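Local coordinates for protein lovastatin nonaketide synthase, polyketide synthase component (Aspergillus terreus, PDB 7CPX) that builds the dihydromonacolin L nonaketide of the lovastatin pathway from malonyl-CoA, working as an iterative, multidomain polyketide synthase together with the partner protein LovC, at residues T2330-A2335 / E2400-I2405. The protein carries 2 engineered substitutions. Residues are numbered along the deposited sequence; the frame is centred on the assembly and turned at random.
Sequences TIDIGA and ELTTGI
L2401 joins the two nearly parallel strands 2330-2333 and 2400-2402 through both of its backbone polar atoms. Its N donates to T2330 O at 2.9 Å, nearly straight at 164°. Its O accepts from D2332 N, also at 2.9 Å, so the bonds alternate as they do between parallel strands. A third link, T2403 N to D2332 O, is weak, bent to 124° where the second strand gives way to loop. Just beyond, the chains close in: G2334 and G2404 bring their CA atoms to 3.7 Å. G2404 also has a positive phi, a backbone shape that glycine adopts readily.

Polar side chains gather on the face of T2330, D2332, E2400 and T2402. T2330 and E2400 lie side by side; with chi1 at 52°, the threonine turns OG1 to the glutamate's CG, 3.2 Å away. Two acids approach each other here, D2332 OD2 standing 4.3 Å from E2400 OE1 in a buried setting, which would probably raise the pKa of one of them. On the other face the apolar contact is slight: I2331 CG2 rests 4.3 Å from L2401 CB.

This pair forms one margin of the parallel Rossmann-type sheet of the ketoreductase domain, with 2400-2402 outermost and I2333 and G2334 belonging to the NADP pocket. Helix 2363-2385 covers the I2331 and L2401 face, helix 2296-2299 meets D2332 and T2402, and strand 2288-2294 flanks 2330-2333 on its other side.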
loop_
_atom_site.group_PDB
_atom_site.type_symbol
_atom_site.label_atom_id
_atom_site.label_comp_id
_atom_site.label_asym_id
_atom_site.label_seq_id
_atom_site.Cartn_x
_atom_site.Cartn_y
_atom_site.Cartn_z
ATOM N N THR A 2330 22.771 -45.020 39.552
ATOM C CA THR A 2330 21.900 -44.201 40.377
ATOM C C THR A 2330 21.884 -42.780 39.841
ATOM O O THR A 2330 22.861 -42.308 39.254
ATOM C CB THR A 2330 22.344 -44.186 41.842
ATOM O OG1 THR A 2330 23.730 -43.829 41.921
ATOM C CG2 THR A 2330 22.135 -45.545 42.472
ATOM N N ILE A 2331 20.760 -42.105 40.051
ATOM C CA ILE A 2331 20.582 -40.713 39.669
ATOM C C ILE A 2331 20.236 -39.948 40.935
ATOM O O ILE A 2331 19.182 -40.181 41.541
ATOM C CB ILE A 2331 19.497 -40.544 38.597
ATOM C CG1 ILE A 2331 18.200 -41.245 39.015
ATOM C CG2 ILE A 2331 19.977 -41.112 37.288
ATOM C CD1 ILE A 2331 17.115 -41.195 37.965
ATOM N N ASP A 2332 21.124 -39.047 41.351
ATOM C CA ASP A 2332 20.898 -38.246 42.551
ATOM C C ASP A 2332 20.097 -37.019 42.134
ATOM O O ASP A 2332 20.630 -35.946 41.843
ATOM C CB ASP A 2332 22.218 -37.881 43.209
ATOM C CG ASP A 2332 23.155 -39.067 43.324
ATOM O OD1 ASP A 2332 23.815 -39.404 42.319
ATOM O OD2 ASP A 2332 23.221 -39.671 44.415
ATOM N N ILE A 2333 18.787 -37.196 42.101
ATOM C CA ILE A 2333 17.886 -36.191 41.553
ATOM C C ILE A 2333 17.706 -35.058 42.551
ATOM O O ILE A 2333 17.691 -35.264 43.770
ATOM C CB ILE A 2333 16.531 -36.826 41.188
ATOM C CG1 ILE A 2333 16.724 -38.024 40.257
ATOM C CG2 ILE A 2333 15.640 -35.800 40.521
ATOM C CD1 ILE A 2333 15.583 -39.006 40.308
ATOM N N GLY A 2334 17.569 -33.846 42.025
ATOM C CA GLY A 2334 17.216 -32.705 42.841
ATOM C C GLY A 2334 15.720 -32.631 43.052
ATOM O O GLY A 2334 15.055 -33.662 43.187
ATOM N N ALA A 2335 15.173 -31.420 43.065
ATOM C CA ALA A 2335 13.743 -31.217 43.257
ATOM C C ALA A 2335 13.060 -31.270 41.896
ATOM O O ALA A 2335 13.263 -30.386 41.057
ATOM C CB ALA A 2335 13.477 -29.888 43.957
ATOM N N GLU A 2400 27.052 -43.019 39.371
ATOM C CA GLU A 2400 26.213 -42.099 40.134
ATOM C C GLU A 2400 26.180 -40.767 39.401
ATOM O O GLU A 2400 27.159 -40.017 39.404
ATOM C CB GLU A 2400 26.736 -41.934 41.555
ATOM C CG GLU A 2400 26.898 -43.234 42.317
ATOM C CD GLU A 2400 27.106 -43.013 43.803
ATOM O OE1 GLU A 2400 26.935 -41.865 44.264
ATOM O OE2 GLU A 2400 27.440 -43.985 44.511
ATOM N N LEU A 2401 25.050 -40.469 38.770
ATOM C CA LEU A 2401 24.854 -39.190 38.098
ATOM C C LEU A 2401 24.339 -38.198 39.128
ATOM O O LEU A 2401 23.148 -38.176 39.449
ATOM C CB LEU A 2401 23.890 -39.334 36.928
ATOM C CG LEU A 2401 24.439 -40.054 35.696
ATOM C CD1 LEU A 2401 24.718 -41.518 35.991
ATOM C CD2 LEU A 2401 23.476 -39.924 34.535
ATOM N N THR A 2402 25.247 -37.398 39.677
ATOM C CA THR A 2402 24.856 -36.360 40.619
ATOM C C THR A 2402 24.112 -35.256 39.881
ATOM O O THR A 2402 24.563 -34.783 38.834
ATOM C CB THR A 2402 26.085 -35.797 41.327
ATOM O OG1 THR A 2402 26.786 -36.860 41.985
ATOM C CG2 THR A 2402 25.685 -34.751 42.353
ATOM N N THR A 2403 22.972 -34.847 40.427
ATOM C CA THR A 2403 22.109 -33.900 39.742
ATOM C C THR A 2403 21.346 -33.077 40.767
ATOM O O THR A 2403 21.176 -33.484 41.919
ATOM C CB THR A 2403 21.137 -34.623 38.802
ATOM O OG1 THR A 2403 21.864 -35.543 37.976
ATOM C CG2 THR A 2403 20.411 -33.634 37.919
ATOM N N GLY A 2404 20.890 -31.904 40.335
ATOM C CA GLY A 2404 20.047 -31.067 41.157
ATOM C C GLY A 2404 20.771 -30.070 42.031
ATOM O O GLY A 2404 20.128 -29.437 42.878
ATOM N N ILE A 2405 22.080 -29.914 41.871
ATOM C CA ILE A 2405 22.849 -28.925 42.622
ATOM C C ILE A 2405 23.003 -27.688 41.741
ATOM O O ILE A 2405 23.632 -27.780 40.675
ATOM C CB ILE A 2405 24.217 -29.472 43.042
ATOM C CG1 ILE A 2405 24.030 -30.729 43.889
ATOM C CG2 ILE A 2405 24.981 -28.417 43.823
ATOM C CD1 ILE A 2405 25.314 -31.417 44.241
#